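Local coordinates for putative O-GlcNAcase nagJ (Clostridium perfringens, PDB 6PV5), which probably cleaves N-acetylhexosamine residues from glycoconjugates as a family 84 glycoside hydrolase, this chain holding the catalytic barrel with its flanking N-terminal and helical domains, at residues A[193-197]-A[198-202]; A[509-512]-A[513-516]. All coordinates share one frame; numbering follows the deposited sequence.

Both contacts are local, one in a loop and the other along a helix, in different parts of the enzyme. Interaction 1 folds the loop that follows strand 188-192, the first strand of the catalytic barrel, back on itself before helix 202-214 starts. There the side chain of Phe195 lies about 11 Å from that of Asp305, the predicted proton donor, and the side chain of Thr198 is about 4 Å from a bound 1,2-ethanediol, probably from the crystallisation liquor. Interaction 2 falls at the end of helix 501-515 in the helical region that follows the barrel. The centres lie about 46 Å apart and the nearest atoms about 32 Å, so the two do not touch.

Interaction 1 (A[193-197]-A[198-202]); sequences EGFYG and TPWSQ
Glu193, Phe195 and Trp200 pack together in the first β-to-α loop of the (β/α)8 barrel, where the chain leaves strand 188-192 and turns toward helix 202-214. The inner part is tight. Phe195 CZ lies 3.6 Å from Trp200 NE1, and Phe195 CE2 sits over one face of the indole, offset toward the rim. The two ring planes are 48° apart, an oblique pairing with the side chains crossing at about a right angle. The Trp200 indole also meets the carboxylate of Glu193, whose OE2 is 3.6 Å from Trp200 CE3. That oxygen forms a salt bridge with Arg205 of helix 202-214 and a hydrogen bond with Tyr220 OH; Trp200 itself packs on Arg205, Gln208 and Tyr212.

The outer side is looser. Gly197, where the chain turns with positive phi, and Thr198 are exposed. Pro199 forms the border: its CA sits at the edge of the Phe195 ring. An extended side chain with CG anti to the backbone N (chi1 -165°) carries the Glu193 carboxylate across the turn, where OE1 accepts a hydrogen bond from the backbone N of Trp200 (3.1 Å, N-H...O 148°), the donor standing above the carboxylate plane.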
ATOM      1  N   GLU A 193       1.439  -4.928   9.248  1.00 31.16           N
ATOM      2  CA  GLU A 193       0.917  -4.229  10.410  1.00 31.50           C
ATOM      3  C   GLU A 193       2.067  -3.859  11.343  1.00 30.77           C
ATOM      4  O   GLU A 193       2.270  -4.484  12.378  1.00 35.33           O
ATOM      5  CB  GLU A 193      -0.177  -5.056  11.093  1.00 32.80           C
ATOM      6  CG  GLU A 193      -0.998  -4.238  12.083  1.00 33.12           C
ATOM      7  CD  GLU A 193      -2.287  -4.836  12.642  1.00 31.42           C
ATOM      8  OE1 GLU A 193      -2.624  -4.497  13.777  1.00 31.13           O
ATOM      9  OE2 GLU A 193      -2.961  -5.606  11.929  1.00 33.64           O
ATOM     10  N   GLY A 194       2.806  -2.801  11.000  1.00 29.71           N
ATOM     11  CA  GLY A 194       4.004  -2.491  11.754  1.00 27.85           C
ATOM     12  C   GLY A 194       3.989  -1.122  12.435  1.00 29.76           C
ATOM     13  O   GLY A 194       5.041  -0.642  12.829  1.00 28.66           O
ATOM     14  N   PHE A 195       2.816  -0.503  12.626  1.00 30.80           N
ATOM     15  CA  PHE A 195       2.755   0.765  13.349  1.00 29.95           C
ATOM     16  C   PHE A 195       2.665   0.511  14.854  1.00 35.60           C
ATOM     17  O   PHE A 195       2.135  -0.526  15.269  1.00 33.30           O
ATOM     18  CB  PHE A 195       1.502   1.554  12.948  1.00 29.66           C
ATOM     19  CG  PHE A 195       0.276   0.694  12.824  1.00 28.04           C
ATOM     20  CD1 PHE A 195      -0.457   0.345  13.952  1.00 26.76           C
ATOM     21  CD2 PHE A 195      -0.099   0.179  11.596  1.00 27.02           C
ATOM     22  CE1 PHE A 195      -1.570  -0.468  13.847  1.00 25.67           C
ATOM     23  CE2 PHE A 195      -1.203  -0.652  11.498  1.00 28.52           C
ATOM     24  CZ  PHE A 195      -1.920  -0.986  12.627  1.00 27.39           C
ATOM     25  N   TYR A 196       3.177   1.462  15.654  1.00 34.31           N
ATOM     26  CA  TYR A 196       2.790   1.579  17.055  1.00 37.53           C
ATOM     27  C   TYR A 196       1.427   2.271  17.175  1.00 38.38           C
ATOM     28  O   TYR A 196       0.963   2.950  16.250  1.00 34.67           O
ATOM     29  CB  TYR A 196       3.917   2.056  17.990  1.00 45.37           C
ATOM     30  CG  TYR A 196       4.703   3.310  17.671  1.00 55.51           C
ATOM     31  CD1 TYR A 196       4.221   4.572  18.007  1.00 65.49           C
ATOM     32  CD2 TYR A 196       5.994   3.247  17.150  1.00 60.30           C
ATOM     33  CE1 TYR A 196       4.957   5.730  17.763  1.00 59.44           C
ATOM     34  CE2 TYR A 196       6.738   4.397  16.894  1.00 61.34           C
ATOM     35  CZ  TYR A 196       6.221   5.651  17.195  1.00 60.41           C
ATOM     36  OH  TYR A 196       6.935   6.798  16.934  1.00 47.70           O
ATOM     37  N   GLY A 197       0.770   2.027  18.314  1.00 37.38           N
ATOM     38  CA  GLY A 197      -0.581   2.487  18.580  1.00 38.32           C
ATOM     39  C   GLY A 197      -1.581   1.336  18.520  1.00 38.86           C
ATOM     40  O   GLY A 197      -1.202   0.198  18.266  1.00 36.29           O
ATOM     41  N   THR A 198      -2.865   1.663  18.715  1.00 36.84           N
ATOM     42  CA  THR A 198      -3.955   0.706  18.737  1.00 35.93           C
ATOM     43  C   THR A 198      -3.937  -0.163  17.480  1.00 39.25           C
ATOM     44  O   THR A 198      -3.924   0.354  16.357  1.00 40.31           O
ATOM     45  CB  THR A 198      -5.304   1.425  18.862  1.00 38.56           C
ATOM     46  OG1 THR A 198      -5.264   2.158  20.086  1.00 44.35           O
ATOM     47  CG2 THR A 198      -6.482   0.475  18.838  1.00 34.10           C
ATOM     48  N   PRO A 199      -3.988  -1.507  17.636  1.00 40.86           N
ATOM     49  CA  PRO A 199      -3.973  -2.417  16.492  1.00 39.41           C
ATOM     50  C   PRO A 199      -5.254  -2.356  15.675  1.00 36.76           C
ATOM     51  O   PRO A 199      -6.283  -1.889  16.143  1.00 39.55           O
ATOM     52  CB  PRO A 199      -3.896  -3.804  17.152  1.00 41.47           C
ATOM     53  CG  PRO A 199      -4.525  -3.592  18.513  1.00 40.99           C
ATOM     54  CD  PRO A 199      -4.031  -2.225  18.928  1.00 41.54           C
ATOM     55  N   TRP A 200      -5.174  -2.858  14.446  1.00 35.10           N
ATOM     56  CA  TRP A 200      -6.377  -3.107  13.688  1.00 36.38           C
ATOM     57  C   TRP A 200      -7.188  -4.176  14.410  1.00 37.61           C
ATOM     58  O   TRP A 200      -6.621  -5.072  15.041  1.00 35.78           O
ATOM     59  CB  TRP A 200      -6.038  -3.546  12.264  1.00 34.27           C
ATOM     60  CG  TRP A 200      -5.471  -2.458  11.405  1.00 34.22           C
ATOM     61  CD1 TRP A 200      -5.453  -1.114  11.651  1.00 33.40           C
ATOM     62  CD2 TRP A 200      -4.858  -2.639  10.120  1.00 33.69           C
ATOM     63  NE1 TRP A 200      -4.877  -0.442  10.605  1.00 30.20           N
ATOM     64  CE2 TRP A 200      -4.509  -1.353   9.644  1.00 33.73           C
ATOM     65  CE3 TRP A 200      -4.560  -3.758   9.335  1.00 33.01           C
ATOM     66  CZ2 TRP A 200      -3.873  -1.173   8.417  1.00 30.59           C
ATOM     67  CZ3 TRP A 200      -3.940  -3.573   8.117  1.00 34.65           C
ATOM     68  CH2 TRP A 200      -3.605  -2.293   7.664  1.00 33.30           C
ATOM     69  N   SER A 201      -8.508  -4.013  14.343  1.00 33.32           N
ATOM     70  CA  SER A 201      -9.457  -4.982  14.842  1.00 37.57           C
ATOM     71  C   SER A 201      -9.555  -6.105  13.820  1.00 40.22           C
ATOM     72  O   SER A 201      -9.078  -5.967  12.685  1.00 43.88           O
ATOM     73  CB  SER A 201     -10.810  -4.334  15.041  1.00 32.47           C
ATOM     74  OG  SER A 201     -11.324  -3.928  13.782  1.00 36.85           O
ATOM     75  N   GLN A 202     -10.245  -7.178  14.230  1.00 39.04           N
ATOM     76  CA  GLN A 202     -10.492  -8.346  13.407  1.00 38.76           C
ATOM     77  C   GLN A 202     -11.219  -7.934  12.132  1.00 39.21           C
ATOM     78  O   GLN A 202     -10.854  -8.381  11.047  1.00 41.82           O
ATOM     79  CB  GLN A 202     -11.285  -9.386  14.213  1.00 39.96           C
ATOM     80  CG  GLN A 202     -11.471 -10.717  13.489  1.00 40.57           C
ATOM     81  CD  GLN A 202     -10.216 -11.558  13.360  1.00 47.18           C
ATOM     82  OE1 GLN A 202      -9.145 -11.227  13.886  1.00 44.55           O
ATOM     83  NE2 GLN A 202     -10.337 -12.660  12.628  1.00 42.30           N
TER

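Interaction 2 (A[509-512]-A[513-516]); sequences SLWE and KWEA
Trp511 and Trp514 are brought together by different first torsions: CG of Trp511 is anti to its carbonyl carbon (chi1 -74°), whereas CG of Trp514 is anti to the backbone N (chi1 176°). From positions three residues apart on one helix, the side chains therefore run side by side and point the same way, with the indoles turned almost perpendicular. The pair is edge-to-face (T-shaped). The benzo edge of Trp511 is directed at a face of Trp514, with Trp511 CZ3 3.7 Å from Trp514 CD1 and planes at 87°. The approach is off-centre, toward the rim of the pyrrole ring, and CE3 of Trp511 shares it at 3.8 Å from Trp514 CD1. Leu510 CD2 lies over one face of the Trp511 indole, and Lys618 makes a cation-pi contact with the same residue.

On another side of the helix, the extended chain of Lys513 runs back past Ser509. Lys513 CG lies 3.6 Å from Ser509 O, and Lys513 CE 3.8 Å from Ser509 OG. The ammonium group finds its main partner in Glu523, through a salt bridge to OE2, an oxygen to which Ser509 OG also makes a weak hydrogen bond.

The backbone beneath is α-helical, with Trp514 N donating to Leu510 O at 2.8 Å and Glu515 N to Trp511 O at 3.1 Å. The next bond, from Ala516 N to Glu512 O, is weak at 3.4 Å.

Helix 501-515 is thus tied to two others of the post-catalytic helical region: Leu510 packs on Leu524 and Leu527 of helix 521-544, while Trp514 rests on Leu575, Ile578 and Val579 at the end of helix 548-579.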
ATOM      1  N   SER A 509       5.515  32.947  -5.032  1.00 32.33           N
ATOM      2  CA  SER A 509       5.520  33.923  -6.112  1.00 38.25           C
ATOM      3  C   SER A 509       4.822  35.209  -5.656  1.00 36.44           C
ATOM      4  O   SER A 509       5.275  36.310  -5.963  1.00 37.43           O
ATOM      5  CB  SER A 509       4.904  33.308  -7.373  1.00 38.40           C
ATOM      6  OG  SER A 509       4.269  34.274  -8.196  1.00 45.00           O
ATOM      7  N   LEU A 510       3.728  35.052  -4.901  1.00 34.65           N
ATOM      8  CA  LEU A 510       2.982  36.182  -4.382  1.00 35.21           C
ATOM      9  C   LEU A 510       3.901  37.038  -3.511  1.00 38.48           C
ATOM     10  O   LEU A 510       3.926  38.262  -3.670  1.00 37.28           O
ATOM     11  CB  LEU A 510       1.768  35.673  -3.604  1.00 38.19           C
ATOM     12  CG  LEU A 510       0.881  36.723  -2.933  1.00 39.75           C
ATOM     13  CD1 LEU A 510      -0.549  36.229  -2.893  1.00 42.10           C
ATOM     14  CD2 LEU A 510       1.349  37.042  -1.522  1.00 40.07           C
ATOM     15  N   TRP A 511       4.665  36.397  -2.617  1.00 34.76           N
ATOM     16  CA  TRP A 511       5.436  37.154  -1.642  1.00 36.37           C
ATOM     17  C   TRP A 511       6.528  37.986  -2.304  1.00 40.01           C
ATOM     18  O   TRP A 511       6.865  39.051  -1.789  1.00 36.32           O
ATOM     19  CB  TRP A 511       5.995  36.294  -0.505  1.00 33.51           C
ATOM     20  CG  TRP A 511       4.954  35.871   0.488  1.00 34.96           C
ATOM     21  CD1 TRP A 511       4.696  34.596   0.913  1.00 32.15           C
ATOM     22  CD2 TRP A 511       4.025  36.724   1.184  1.00 36.21           C
ATOM     23  NE1 TRP A 511       3.680  34.598   1.833  1.00 34.15           N
ATOM     24  CE2 TRP A 511       3.241  35.885   2.013  1.00 37.17           C
ATOM     25  CE3 TRP A 511       3.776  38.107   1.195  1.00 38.70           C
ATOM     26  CZ2 TRP A 511       2.230  36.393   2.833  1.00 39.31           C
ATOM     27  CZ3 TRP A 511       2.766  38.606   1.993  1.00 39.22           C
ATOM     28  CH2 TRP A 511       2.006  37.755   2.806  1.00 40.11           C
ATOM     29  N   GLU A 512       7.086  37.485  -3.411  1.00 41.27           N
ATOM     30  CA  GLU A 512       8.120  38.198  -4.143  1.00 47.65           C
ATOM     31  C   GLU A 512       7.518  39.458  -4.768  1.00 44.36           C
ATOM     32  O   GLU A 512       8.100  40.531  -4.680  1.00 43.03           O
ATOM     33  CB  GLU A 512       8.712  37.310  -5.245  1.00 57.26           C
ATOM     34  CG  GLU A 512       9.644  36.229  -4.734  1.00 63.29           C
ATOM     35  CD  GLU A 512      11.095  36.645  -4.581  1.00 72.20           C
ATOM     36  OE1 GLU A 512      11.672  37.154  -5.571  1.00 73.84           O
ATOM     37  OE2 GLU A 512      11.654  36.447  -3.475  1.00 78.42           O
ATOM     38  N   LYS A 513       6.339  39.318  -5.384  1.00 45.29           N
ATOM     39  CA  LYS A 513       5.633  40.436  -5.999  1.00 45.80           C
ATOM     40  C   LYS A 513       5.192  41.452  -4.947  1.00 46.60           C
ATOM     41  O   LYS A 513       5.216  42.658  -5.187  1.00 46.98           O
ATOM     42  CB  LYS A 513       4.431  39.925  -6.793  1.00 44.59           C
ATOM     43  CG  LYS A 513       4.815  39.162  -8.049  1.00 44.53           C
ATOM     44  CD  LYS A 513       3.645  38.579  -8.809  1.00 52.30           C
ATOM     45  CE  LYS A 513       4.121  37.641  -9.902  1.00 53.48           C
ATOM     46  NZ  LYS A 513       3.002  37.192 -10.760  1.00 62.09           N
ATOM     47  N   TRP A 514       4.773  40.945  -3.787  1.00 46.64           N
ATOM     48  CA  TRP A 514       4.281  41.782  -2.713  1.00 44.55           C
ATOM     49  C   TRP A 514       5.417  42.675  -2.240  1.00 46.13           C
ATOM     50  O   TRP A 514       5.229  43.873  -2.132  1.00 48.51           O
ATOM     51  CB  TRP A 514       3.728  40.919  -1.579  1.00 40.52           C
ATOM     52  CG  TRP A 514       3.285  41.680  -0.369  1.00 39.41           C
ATOM     53  CD1 TRP A 514       3.993  41.908   0.777  1.00 38.50           C
ATOM     54  CD2 TRP A 514       1.999  42.290  -0.178  1.00 35.24           C
ATOM     55  NE1 TRP A 514       3.227  42.604   1.671  1.00 39.52           N
ATOM     56  CE2 TRP A 514       2.008  42.872   1.107  1.00 37.22           C
ATOM     57  CE3 TRP A 514       0.848  42.392  -0.966  1.00 34.75           C
ATOM     58  CZ2 TRP A 514       0.905  43.557   1.621  1.00 38.20           C
ATOM     59  CZ3 TRP A 514      -0.249  43.050  -0.453  1.00 37.41           C
ATOM     60  CH2 TRP A 514      -0.216  43.631   0.822  1.00 37.02           C
ATOM     61  N   GLU A 515       6.599  42.090  -2.006  1.00 45.94           N
ATOM     62  CA  GLU A 515       7.737  42.854  -1.513  1.00 53.32           C
ATOM     63  C   GLU A 515       8.167  43.926  -2.521  1.00 55.47           C
ATOM     64  O   GLU A 515       8.799  44.902  -2.132  1.00 60.54           O
ATOM     65  CB  GLU A 515       8.908  41.950  -1.115  1.00 59.01           C
ATOM     66  CG  GLU A 515       8.593  40.996   0.028  1.00 59.14           C
ATOM     67  CD  GLU A 515       8.355  41.613   1.397  1.00 67.33           C
ATOM     68  OE1 GLU A 515       8.720  42.789   1.596  1.00 71.67           O
ATOM     69  OE2 GLU A 515       7.810  40.906   2.273  1.00 73.14           O
ATOM     70  N   ALA A 516       7.792  43.752  -3.797  1.00 56.19           N
ATOM     71  CA  ALA A 516       8.170  44.646  -4.880  1.00 52.43           C
ATOM     72  C   ALA A 516       7.034  45.612  -5.242  1.00 56.98           C
ATOM     73  O   ALA A 516       7.179  46.426  -6.155  1.00 52.50           O
ATOM     74  CB  ALA A 516       8.610  43.827  -6.071  1.00 48.15           C
TER